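Local structure of calcium uptake protein 2, mitochondrial (6LB7) at residues T59-I63 / N155-R161; C68-F73 / F179-L183; R267-L271 / D303-H308; E229-A233 / T293-I297. The protein binds calcium through an EF-hand and probably acts as a calcium-sensing regulator of calcium uptake into mitochondria. One frame throughout, in Å; residues are numbered along the deposited sequence.

Interaction 1. Residues T59-I63 / N155-R161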
loop_
_atom_site.group_PDB
_atom_site.type_symbol
_atom_site.label_atom_id
_atom_site.label_comp_id
_atom_site.label_asym_id
_atom_site.label_seq_id
_atom_site.Cartn_x
_atom_site.Cartn_y
_atom_site.Cartn_z
ATOM N N THR B 59 33.540 -6.754 22.581
ATOM C CA THR B 59 32.395 -7.476 22.042
ATOM C C THR B 59 32.202 -7.203 20.553
ATOM O O THR B 59 31.529 -7.978 19.865
ATOM C CB THR B 59 31.137 -7.111 22.829
ATOM O OG1 THR B 59 31.286 -7.493 24.170
ATOM C CG2 THR B 59 29.938 -7.804 22.273
ATOM N N LEU B 60 32.816 -6.153 20.009
ATOM C CA LEU B 60 32.601 -5.893 18.591
ATOM C C LEU B 60 33.711 -6.465 17.725
ATOM O O LEU B 60 33.444 -6.891 16.600
ATOM C CB LEU B 60 32.434 -4.391 18.327
ATOM C CG LEU B 60 31.078 -3.855 18.790
ATOM C CD1 LEU B 60 30.876 -2.397 18.399
ATOM C CD2 LEU B 60 29.932 -4.733 18.251
ATOM N N SER B 61 34.942 -6.494 18.220
ATOM C CA SER B 61 36.059 -7.033 17.448
ATOM C C SER B 61 35.936 -8.547 17.343
ATOM O O SER B 61 36.007 -9.252 18.354
ATOM C CB SER B 61 37.396 -6.667 18.090
ATOM O OG SER B 61 37.802 -5.352 17.752
ATOM N N GLY B 62 35.764 -9.063 16.136
ATOM C CA GLY B 62 35.488 -10.483 16.057
ATOM C C GLY B 62 34.401 -10.815 15.066
ATOM O O GLY B 62 34.219 -11.984 14.715
ATOM N N ILE B 63 33.707 -9.783 14.577
ATOM C CA ILE B 63 32.766 -9.918 13.476
ATOM C C ILE B 63 33.429 -10.496 12.230
ATOM O O ILE B 63 32.746 -10.751 11.234
ATOM C CB ILE B 63 32.118 -8.541 13.185
ATOM C CG1 ILE B 63 30.715 -8.712 12.606
ATOM C CG2 ILE B 63 32.990 -7.708 12.236
ATOM C CD1 ILE B 63 30.060 -7.405 12.185
ATOM N N ASN B 155 28.922 2.321 19.013
ATOM C CA ASN B 155 29.275 1.468 17.886
ATOM C C ASN B 155 28.601 0.105 18.057
ATOM O O ASN B 155 28.448 -0.376 19.181
ATOM C CB ASN B 155 30.794 1.324 17.806
ATOM C CG ASN B 155 31.274 0.956 16.442
ATOM O OD1 ASN B 155 30.695 1.284 15.469
ATOM N ND2 ASN B 155 32.352 0.281 16.363
ATOM N N THR B 156 28.168 -0.503 16.947
ATOM C CA THR B 156 27.312 -1.689 17.006
ATOM C C THR B 156 27.710 -2.701 15.937
ATOM O O THR B 156 28.421 -2.385 14.987
ATOM C CB THR B 156 25.823 -1.354 16.801
ATOM O OG1 THR B 156 25.633 -0.887 15.456
ATOM C CG2 THR B 156 25.347 -0.302 17.803
ATOM N N THR B 157 27.200 -3.927 16.095
ATOM C CA THR B 157 27.445 -5.001 15.130
ATOM C C THR B 157 27.072 -4.590 13.708
ATOM O O THR B 157 27.864 -4.774 12.777
ATOM C CB THR B 157 26.669 -6.256 15.530
ATOM O OG1 THR B 157 27.054 -6.660 16.846
ATOM C CG2 THR B 157 26.944 -7.393 14.552
ATOM N N LEU B 158 25.860 -4.046 13.512
ATOM C CA LEU B 158 25.454 -3.655 12.158
ATOM C C LEU B 158 26.333 -2.530 11.607
ATOM O O LEU B 158 26.713 -2.541 10.430
ATOM C CB LEU B 158 23.981 -3.234 12.135
ATOM C CG LEU B 158 22.903 -4.316 12.253
ATOM C CD1 LEU B 158 21.548 -3.748 11.882
ATOM C CD2 LEU B 158 23.233 -5.562 11.388
ATOM N N GLN B 159 26.651 -1.536 12.425
ATOM C CA GLN B 159 27.487 -0.454 11.910
ATOM C C GLN B 159 28.874 -0.971 11.526
ATOM O O GLN B 159 29.448 -0.536 10.524
ATOM C CB GLN B 159 27.573 0.675 12.932
ATOM C CG GLN B 159 26.252 1.362 13.171
ATOM C CD GLN B 159 26.388 2.548 14.082
ATOM O OE1 GLN B 159 26.451 3.685 13.624
ATOM N NE2 GLN B 159 26.444 2.295 15.385
ATOM N N MET B 160 29.405 -1.930 12.290
ATOM C CA MET B 160 30.655 -2.596 11.918
ATOM C C MET B 160 30.524 -3.336 10.594
ATOM O O MET B 160 31.358 -3.178 9.694
ATOM C CB MET B 160 31.065 -3.591 12.999
ATOM C CG MET B 160 31.364 -2.988 14.337
ATOM S SD MET B 160 33.000 -2.261 14.289
ATOM C CE MET B 160 33.840 -3.414 13.206
ATOM N N ARG B 161 29.510 -4.198 10.492
ATOM C CA ARG B 161 29.321 -5.005 9.294
ATOM C C ARG B 161 29.138 -4.130 8.058
ATOM O O ARG B 161 29.678 -4.429 6.987
ATOM C CB ARG B 161 28.117 -5.921 9.504
ATOM C CG ARG B 161 27.507 -6.527 8.296
ATOM C CD ARG B 161 28.354 -7.536 7.640
ATOM N NE ARG B 161 27.686 -8.632 7.336
ATOM C CZ ARG B 161 27.508 -9.011 6.217
ATOM N NH1 ARG B 161 27.939 -8.378 5.282
ATOM N NH2 ARG B 161 26.886 -10.018 6.029
#
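L60 and I63 meet the first turn of helix 157-163 and the residues leading into it almost entirely through their terminal methyls, and no hydrogen bond passes between the two segments. The apolar contacts are spread over both ends of the turn. L60 CD1 reaches M160 CG at 4.1 Å, while I63 CD1 touches R161 CB at 3.6 Å and the T157 methyl, with M160 CB slightly farther off. I63 holds CG1 opposite its own backbone N (chi1 -151°) and extends from there in a straight chain, which carries CD1 to the helix; the side chain runs nearly perpendicular to that of R161.

A second group of contacts sets methyls against polar backbone. L60 CD1 lies 3.3 Å from N155 O, and its other branch, CD2, comes within 3.6 Å of T157 N. I63 CD1 in turn lies 3.5 Å from T157 O.

The hydrogen bonds that cap the helix lie at its start. T156 is its N-cap: OG1 accepts from Q159 N at 3.3 Å, nearly straight at 164°, and from Q159 NE2 in the amide plane of that side chain. OG1 also bonds to E86, and T157 OG1 to L81; R161 makes a cation-pi contact with F72.

The chemistry implies that shape, rather than directional bonding, joins the end of helix 53-60 and the loop after it to helix 157-163, whose start is fixed by its own cap and by residues outside the contact.

Interaction 2. Residues C68-F73 / F179-L183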
loop_
_atom_site.group_PDB
_atom_site.type_symbol
_atom_site.label_atom_id
_atom_site.label_comp_id
_atom_site.label_asym_id
_atom_site.label_seq_id
_atom_site.Cartn_x
_atom_site.Cartn_y
_atom_site.Cartn_z
ATOM N N CYS B 68 29.102 -14.590 6.548
ATOM C CA CYS B 68 28.485 -13.544 5.742
ATOM C C CYS B 68 27.233 -14.023 4.996
ATOM O O CYS B 68 26.832 -13.389 4.010
ATOM C CB CYS B 68 29.502 -12.978 4.744
ATOM S SG CYS B 68 30.037 -14.172 3.511
ATOM N N GLY B 69 26.625 -15.124 5.438
ATOM C CA GLY B 69 25.429 -15.647 4.817
ATOM C C GLY B 69 24.271 -15.720 5.790
ATOM O O GLY B 69 24.106 -14.826 6.624
ATOM N N SER B 70 23.487 -16.793 5.716
ATOM C CA SER B 70 22.303 -16.950 6.548
ATOM C C SER B 70 22.596 -17.474 7.955
ATOM O O SER B 70 21.656 -17.858 8.654
ATOM C CB SER B 70 21.305 -17.878 5.857
ATOM O OG SER B 70 21.865 -19.160 5.670
ATOM N N THR B 71 23.849 -17.509 8.407
ATOM C CA THR B 71 24.124 -17.856 9.794
ATOM C C THR B 71 24.786 -16.719 10.545
ATOM O O THR B 71 25.303 -16.940 11.649
ATOM C CB THR B 71 24.992 -19.109 9.898
ATOM O OG1 THR B 71 26.298 -18.832 9.360
ATOM C CG2 THR B 71 24.334 -20.257 9.137
ATOM N N PHE B 72 24.741 -15.504 9.996
ATOM C CA PHE B 72 25.405 -14.358 10.610
ATOM C C PHE B 72 24.990 -14.156 12.068
ATOM O O PHE B 72 25.840 -13.973 12.942
ATOM C CB PHE B 72 25.101 -13.099 9.783
ATOM C CG PHE B 72 25.693 -11.827 10.341
ATOM C CD1 PHE B 72 27.048 -11.549 10.189
ATOM C CD2 PHE B 72 24.890 -10.898 10.998
ATOM C CE1 PHE B 72 27.593 -10.375 10.684
ATOM C CE2 PHE B 72 25.437 -9.724 11.492
ATOM C CZ PHE B 72 26.789 -9.459 11.323
ATOM N N PHE B 73 23.679 -14.125 12.350
ATOM C CA PHE B 73 23.290 -13.855 13.739
ATOM C C PHE B 73 23.553 -15.069 14.630
ATOM O O PHE B 73 23.994 -14.914 15.772
ATOM C CB PHE B 73 21.819 -13.403 13.830
ATOM C CG PHE B 73 21.567 -12.036 13.227
ATOM C CD1 PHE B 73 21.655 -10.882 14.002
ATOM C CD2 PHE B 73 21.300 -11.902 11.869
ATOM C CE1 PHE B 73 21.460 -9.622 13.433
ATOM C CE2 PHE B 73 21.099 -10.651 11.295
ATOM C CZ PHE B 73 21.181 -9.506 12.073
ATOM N N PHE B 179 22.162 -9.174 2.621
ATOM C CA PHE B 179 22.001 -9.217 4.068
ATOM C C PHE B 179 20.529 -9.375 4.465
ATOM O O PHE B 179 20.206 -10.171 5.351
ATOM C CB PHE B 179 22.589 -7.956 4.697
ATOM C CG PHE B 179 22.617 -7.996 6.202
ATOM C CD1 PHE B 179 21.548 -7.502 6.941
ATOM C CD2 PHE B 179 23.689 -8.554 6.868
ATOM C CE1 PHE B 179 21.556 -7.552 8.323
ATOM C CE2 PHE B 179 23.710 -8.597 8.248
ATOM C CZ PHE B 179 22.632 -8.097 8.971
ATOM N N MET B 180 19.626 -8.631 3.813
ATOM C CA MET B 180 18.201 -8.722 4.135
ATOM C C MET B 180 17.608 -10.066 3.711
ATOM O O MET B 180 16.806 -10.649 4.443
ATOM C CB MET B 180 17.436 -7.578 3.466
ATOM C CG MET B 180 17.960 -6.197 3.842
ATOM S SD MET B 180 18.226 -5.997 5.627
ATOM C CE MET B 180 19.574 -4.815 5.642
ATOM N N GLU B 181 17.956 -10.555 2.514
ATOM C CA GLU B 181 17.562 -11.912 2.137
ATOM C C GLU B 181 18.058 -12.923 3.165
ATOM O O GLU B 181 17.338 -13.851 3.535
ATOM C CB GLU B 181 18.120 -12.276 0.755
ATOM C CG GLU B 181 17.550 -11.491 -0.445
ATOM C CD GLU B 181 18.402 -11.667 -1.718
ATOM O OE1 GLU B 181 17.953 -11.257 -2.818
ATOM O OE2 GLU B 181 19.536 -12.189 -1.610
ATOM N N ASN B 182 19.304 -12.771 3.613
ATOM C CA ASN B 182 19.881 -13.735 4.538
ATOM C C ASN B 182 19.274 -13.612 5.933
ATOM O O ASN B 182 19.202 -14.609 6.662
ATOM C CB ASN B 182 21.397 -13.556 4.591
ATOM C CG ASN B 182 22.115 -14.224 3.391
ATOM O OD1 ASN B 182 21.596 -15.162 2.794
ATOM N ND2 ASN B 182 23.302 -13.726 3.050
ATOM N N LEU B 183 18.882 -12.403 6.336
ATOM C CA LEU B 183 18.161 -12.237 7.600
ATOM C C LEU B 183 16.846 -13.010 7.580
ATOM O O LEU B 183 16.562 -13.797 8.497
ATOM C CB LEU B 183 17.914 -10.750 7.870
ATOM C CG LEU B 183 16.949 -10.421 9.006
ATOM C CD1 LEU B 183 17.581 -10.815 10.343
ATOM C CD2 LEU B 183 16.571 -8.945 8.975
HETATM O O HOH W 1 24.810 -11.097 3.747
HETATM O O HOH W 2 23.423 -17.811 2.635
#
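Opposed to their own backbone N atoms, the CG atoms of F72 (chi1 178°) and F179 (chi1 -173°) bring the two rings together between the segments, whereas F73 keeps its CG beside the backbone N and brings its ring to F179 from another direction. F179 points an edge at the face of F72 in an offset edge-to-face pair, CE2 lying 3.8 Å from F72 CD2, with the planes at 73°. Its next ring atom, CZ, meets F73 CZ at 3.7 Å, but this second pair is oblique. L183 extends the apolar patch with CD1, which is 3.6 Å from F73 CE2.

Polar groups meet at the other end. The N182 amide lies against the backbone of G69 and S70, ND2 being 3.4 Å from G69 CA, and two waters supply the hydrogen bonding. One water accepts from N182 ND2 and donates to C68 O, each at 3.1 Å; the other donates to N182 OD1 and accepts weakly from S70 N. Water thus links ND2 to C68, just before the type I turn G69-F72, and OD1 to S70 within it.

The aromatic cluster joins the start of helix 72-76 to the long helix 173-196. F162 adds a further edge-to-face ring on F179, R161 makes a cation-pi contact with F72, helix 30-38 packs on both F73 and L183, and helix 84-94 on L183.

Interaction 3. Residues R267-L271 / D303-H308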
loop_
_atom_site.group_PDB
_atom_site.type_symbol
_atom_site.label_atom_id
_atom_site.label_comp_id
_atom_site.label_asym_id
_atom_site.label_seq_id
_atom_site.Cartn_x
_atom_site.Cartn_y
_atom_site.Cartn_z
ATOM N N ARG B 267 -17.968 -16.082 -4.329
ATOM C CA ARG B 267 -17.333 -17.330 -4.726
ATOM C C ARG B 267 -16.667 -17.951 -3.513
ATOM O O ARG B 267 -15.773 -17.328 -2.919
ATOM C CB ARG B 267 -16.315 -17.109 -5.838
ATOM C CG ARG B 267 -16.925 -17.210 -7.222
ATOM C CD ARG B 267 -15.899 -17.056 -8.328
ATOM N NE ARG B 267 -15.024 -18.214 -8.472
ATOM C CZ ARG B 267 -13.973 -18.226 -9.286
ATOM N NH1 ARG B 267 -13.695 -17.145 -10.011
ATOM N NH2 ARG B 267 -13.198 -19.301 -9.380
ATOM N N PRO B 268 -17.082 -19.136 -3.085
ATOM C CA PRO B 268 -16.384 -19.790 -1.976
ATOM C C PRO B 268 -14.929 -20.047 -2.343
ATOM O O PRO B 268 -14.598 -20.357 -3.493
ATOM C CB PRO B 268 -17.163 -21.099 -1.786
ATOM C CG PRO B 268 -18.479 -20.876 -2.473
ATOM C CD PRO B 268 -18.181 -19.955 -3.616
ATOM N N VAL B 269 -14.059 -19.914 -1.347
ATOM C CA VAL B 269 -12.625 -20.084 -1.545
ATOM C C VAL B 269 -12.325 -21.562 -1.321
ATOM O O VAL B 269 -12.026 -22.007 -0.210
ATOM C CB VAL B 269 -11.813 -19.180 -0.626
ATOM C CG1 VAL B 269 -10.331 -19.352 -0.918
ATOM C CG2 VAL B 269 -12.235 -17.762 -0.840
ATOM N N ARG B 270 -12.420 -22.337 -2.389
ATOM C CA ARG B 270 -11.946 -23.701 -2.338
ATOM C C ARG B 270 -10.494 -23.727 -2.774
ATOM O O ARG B 270 -9.864 -22.696 -3.031
ATOM C CB ARG B 270 -12.786 -24.623 -3.220
ATOM C CG ARG B 270 -14.146 -24.912 -2.670
ATOM C CD ARG B 270 -14.890 -25.865 -3.579
ATOM N NE ARG B 270 -16.273 -25.433 -3.699
ATOM C CZ ARG B 270 -17.201 -25.638 -2.773
ATOM N NH1 ARG B 270 -16.914 -26.291 -1.652
ATOM N NH2 ARG B 270 -18.432 -25.186 -2.975
ATOM N N LEU B 271 -9.971 -24.932 -2.909
ATOM C CA LEU B 271 -8.540 -25.038 -3.104
ATOM C C LEU B 271 -8.113 -24.365 -4.404
ATOM O O LEU B 271 -7.101 -23.655 -4.433
ATOM C CB LEU B 271 -8.152 -26.513 -3.036
ATOM C CG LEU B 271 -6.770 -26.994 -3.130
ATOM C CD1 LEU B 271 -6.347 -26.824 -4.431
ATOM C CD2 LEU B 271 -5.821 -26.306 -2.219
ATOM N N ASP B 303 -17.399 -28.050 4.434
ATOM C CA ASP B 303 -17.742 -28.121 3.022
ATOM C C ASP B 303 -16.548 -27.847 2.118
ATOM O O ASP B 303 -16.731 -27.472 0.954
ATOM C CB ASP B 303 -18.879 -27.149 2.709
ATOM C CG ASP B 303 -19.728 -27.620 1.548
ATOM O OD1 ASP B 303 -19.762 -28.847 1.304
ATOM O OD2 ASP B 303 -20.334 -26.768 0.859
ATOM N N GLU B 304 -15.330 -28.004 2.641
ATOM C CA GLU B 304 -14.103 -27.815 1.871
ATOM C C GLU B 304 -13.973 -26.397 1.315
ATOM O O GLU B 304 -13.335 -26.187 0.276
ATOM C CB GLU B 304 -13.994 -28.847 0.747
ATOM C CG GLU B 304 -13.839 -30.267 1.249
ATOM C CD GLU B 304 -13.831 -31.263 0.122
ATOM O OE1 GLU B 304 -14.653 -31.110 -0.811
ATOM O OE2 GLU B 304 -12.997 -32.193 0.162
ATOM N N CYS B 305 -14.572 -25.420 1.994
ATOM C CA CYS B 305 -14.289 -24.010 1.746
ATOM C C CYS B 305 -13.461 -23.450 2.896
ATOM O O CYS B 305 -13.660 -23.819 4.057
ATOM C CB CYS B 305 -15.577 -23.202 1.577
ATOM S SG CYS B 305 -16.601 -23.812 0.207
ATOM N N LEU B 306 -12.527 -22.566 2.571
ATOM C CA LEU B 306 -11.615 -22.034 3.571
ATOM C C LEU B 306 -12.269 -20.868 4.298
ATOM O O LEU B 306 -12.818 -19.958 3.666
ATOM C CB LEU B 306 -10.312 -21.578 2.913
ATOM C CG LEU B 306 -9.154 -21.354 3.892
ATOM C CD1 LEU B 306 -8.619 -22.690 4.361
ATOM C CD2 LEU B 306 -8.050 -20.522 3.287
ATOM N N SER B 307 -12.219 -20.891 5.629
ATOM C CA SER B 307 -12.602 -19.720 6.412
ATOM C C SER B 307 -11.444 -18.733 6.305
ATOM O O SER B 307 -10.539 -18.679 7.142
ATOM C CB SER B 307 -12.913 -20.106 7.847
ATOM O OG SER B 307 -13.833 -21.184 7.879
ATOM N N HIS B 308 -11.451 -17.969 5.213
ATOM C CA HIS B 308 -10.242 -17.245 4.840
ATOM C C HIS B 308 -10.011 -16.032 5.724
ATOM O O HIS B 308 -8.863 -15.611 5.905
ATOM C CB HIS B 308 -10.304 -16.837 3.370
ATOM C CG HIS B 308 -11.567 -16.128 2.994
ATOM N ND1 HIS B 308 -11.743 -14.777 3.179
ATOM C CD2 HIS B 308 -12.709 -16.585 2.428
ATOM C CE1 HIS B 308 -12.945 -14.431 2.754
ATOM N NE2 HIS B 308 -13.553 -15.508 2.298
HETATM O O HOH W 3 -15.652 -16.184 -0.315
HETATM O O HOH W 4 -14.940 -19.548 1.709
HETATM O O HOH W 5 -11.226 -27.269 -1.574
#
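V269 and L306 form the one direct backbone hydrogen bond of this contact, L306 N donating to V269 O at 2.9 Å with an N-H...O angle of 167°. The same carbonyl also receives a CA-H...O contact from C305. The return link is made by water: one molecule accepts from V269 N and donates to L306 O. A second water joins L271 N to E304 O, both at 3.0 Å, and a third donates to R267 O and lies in weak contact with H308 NE2.

This arrangement is consistent with the back-to-back pairing of loops in an EF-hand pair, where central residues of two loops exchange backbone bonds; here one of the usual two is direct and the other runs through solvent. V269, which is also the centre of an inverse gamma turn, and L306 would occupy equivalent loop positions. R270 N bonds to E273 at the start of the following helix.

Apolar packing flanks the pairing. V269 CG2 touches H308 CD2 at 3.5 Å, the two side chains meeting at about a right angle, and M259 and F262 of helix 252-264 also cover the valine. P268 CB rests 3.4 Å from C305 SG.

R270 makes a further set of contacts. Its guanidinium lays one face over C305 SG, which is 3.5 Å from CZ, and turns an edge to D303 O, 2.9 Å from NH1. The chain bends at chi3 (-138°) on its way there, after CG has passed 3.3 Å from E304 O. The D303 carboxylate is near NH1, though beyond salt-bridge distance.

Interaction 4. Residues E229-A233 / T293-I297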
loop_
_atom_site.group_PDB
_atom_site.type_symbol
_atom_site.label_atom_id
_atom_site.label_comp_id
_atom_site.label_asym_id
_atom_site.label_seq_id
_atom_site.Cartn_x
_atom_site.Cartn_y
_atom_site.Cartn_z
ATOM N N GLU B 229 -6.969 -33.761 15.344
ATOM C CA GLU B 229 -7.833 -34.809 14.832
ATOM C C GLU B 229 -7.830 -34.958 13.317
ATOM O O GLU B 229 -8.128 -36.051 12.828
ATOM C CB GLU B 229 -9.272 -34.574 15.315
ATOM C CG GLU B 229 -9.405 -34.736 16.829
ATOM C CD GLU B 229 -10.710 -34.206 17.381
ATOM O OE1 GLU B 229 -10.813 -34.086 18.626
ATOM O OE2 GLU B 229 -11.627 -33.903 16.580
ATOM N N LYS B 230 -7.485 -33.916 12.555
ATOM C CA LYS B 230 -7.564 -34.000 11.102
ATOM C C LYS B 230 -6.218 -33.965 10.403
ATOM O O LYS B 230 -6.168 -34.182 9.188
ATOM C CB LYS B 230 -8.437 -32.875 10.546
ATOM C CG LYS B 230 -9.809 -32.836 11.166
ATOM C CD LYS B 230 -10.568 -31.602 10.743
ATOM C CE LYS B 230 -12.003 -31.642 11.244
ATOM N NZ LYS B 230 -12.658 -30.312 11.040
ATOM N N LEU B 231 -5.132 -33.700 11.116
ATOM C CA LEU B 231 -3.828 -33.644 10.471
ATOM C C LEU B 231 -3.293 -35.057 10.405
ATOM O O LEU B 231 -2.792 -35.598 11.396
ATOM C CB LEU B 231 -2.874 -32.709 11.205
ATOM C CG LEU B 231 -3.183 -31.258 10.887
ATOM C CD1 LEU B 231 -2.032 -30.360 11.324
ATOM C CD2 LEU B 231 -3.463 -31.114 9.398
ATOM N N SER B 232 -3.422 -35.658 9.228
ATOM C CA SER B 232 -2.852 -36.968 8.983
ATOM C C SER B 232 -1.357 -36.957 9.278
ATOM O O SER B 232 -0.719 -35.904 9.398
ATOM C CB SER B 232 -3.096 -37.380 7.533
ATOM O OG SER B 232 -4.388 -36.963 7.122
ATOM N N ALA B 233 -0.799 -38.151 9.412
ATOM C CA ALA B 233 0.653 -38.297 9.397
ATOM C C ALA B 233 1.164 -38.396 7.961
ATOM O O ALA B 233 1.980 -39.255 7.631
ATOM C CB ALA B 233 1.067 -39.510 10.218
ATOM N N THR B 293 -2.659 -28.857 4.939
ATOM C CA THR B 293 -2.667 -28.463 6.345
ATOM C C THR B 293 -3.505 -27.211 6.569
ATOM O O THR B 293 -4.280 -27.134 7.533
ATOM C CB THR B 293 -1.231 -28.238 6.837
ATOM O OG1 THR B 293 -0.500 -29.461 6.724
ATOM C CG2 THR B 293 -1.236 -27.801 8.294
ATOM N N VAL B 294 -3.342 -26.209 5.704
ATOM C CA VAL B 294 -4.119 -24.977 5.847
ATOM C C VAL B 294 -5.613 -25.277 5.796
ATOM O O VAL B 294 -6.391 -24.781 6.621
ATOM C CB VAL B 294 -3.719 -23.957 4.770
ATOM C CG1 VAL B 294 -4.775 -22.857 4.676
ATOM C CG2 VAL B 294 -2.357 -23.370 5.087
ATOM N N PHE B 295 -6.036 -26.110 4.839
ATOM C CA PHE B 295 -7.461 -26.398 4.704
ATOM C C PHE B 295 -7.976 -27.275 5.843
ATOM O O PHE B 295 -9.088 -27.062 6.328
ATOM C CB PHE B 295 -7.755 -27.027 3.341
ATOM C CG PHE B 295 -8.080 -26.013 2.280
ATOM C CD1 PHE B 295 -9.392 -25.782 1.907
ATOM C CD2 PHE B 295 -7.069 -25.259 1.695
ATOM C CE1 PHE B 295 -9.695 -24.829 0.945
ATOM C CE2 PHE B 295 -7.360 -24.299 0.728
ATOM C CZ PHE B 295 -8.669 -24.082 0.356
ATOM N N LYS B 296 -7.189 -28.249 6.309
ATOM C CA LYS B 296 -7.661 -29.032 7.453
ATOM C C LYS B 296 -7.859 -28.151 8.680
ATOM O O LYS B 296 -8.793 -28.367 9.463
ATOM C CB LYS B 296 -6.702 -30.180 7.776
ATOM C CG LYS B 296 -6.568 -31.237 6.684
ATOM C CD LYS B 296 -7.693 -32.248 6.718
ATOM C CE LYS B 296 -7.357 -33.464 5.854
ATOM N NZ LYS B 296 -6.105 -34.133 6.321
ATOM N N ILE B 297 -6.992 -27.157 8.879
ATOM C CA ILE B 297 -7.109 -26.312 10.072
ATOM C C ILE B 297 -8.243 -25.298 9.934
ATOM O O ILE B 297 -8.976 -25.031 10.898
ATOM C CB ILE B 297 -5.780 -25.590 10.367
ATOM C CG1 ILE B 297 -4.635 -26.583 10.644
ATOM C CG2 ILE B 297 -5.946 -24.625 11.546
ATOM C CD1 ILE B 297 -3.261 -25.883 10.730
HETATM O O HOH W 6 -11.371 -29.079 8.827
#
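K296 reaches from helix 288-298 across to the end of helix 220-230, where K230 and L231 receive it. At the root, K296 CB packs 3.7 Å from L231 CD2, the two side chains running antiparallel alongside one another. CG continues along the same methyl. A bend at chi2 (-82°) then turns the chain toward K230, so that CD lies 3.9 Å from K230 CB and 3.5 Å from K230 O. CE follows over the same carbonyl, and a further bend at chi4 (59°) delivers NZ to its acceptor: NZ donates to K230 O at 2.9 Å, in line with the carbonyl bond (C=O...N angle 169°). S232 OG is 3.4 Å from NZ, in a poorly ordered part of the chain, and D292 gives the ammonium a long, weak ion pair.

Beside the lysine, L231 CD1 meets T293 CG2 at 4.0 Å, nearly at right angles, and A208 of helix 204-211 adds to the cover of the leucine. K230, extended beyond CG, starts toward K296 and leads its end away from it; its NZ donates to a water that in turn donates to K296 O, and it also bonds to N226.

The two lysines thus each serve the other's backbone, one directly and one through water. A carbonyl at a helix C terminus is a favourable site for an ammonium group, since the helix dipole would probably strengthen the attraction at this surface contact.

How the interactions relate
From the N terminus, interaction 1 opens at 59-63 and interaction 2 follows at 68-73; they close in the same order, at 155-161 and 179-183, so their loops cross. They also touch, R161 and T157 meeting F72 and L158 meeting F179, and together they bind helices 53-60 and 72-76 to helices 157-163 and 173-196. Only after both have closed does the second pair begin. Interaction 4 opens at 229-233, interaction 3 at 267-271, and their closures at 293-297 and 303-308 make another crossing, with F295 packing on R270 and L271. Interaction 4 ties helix 220-230 to helix 288-298, and interaction 3 ties the loop before helix 271-282 to that before helix 308-320.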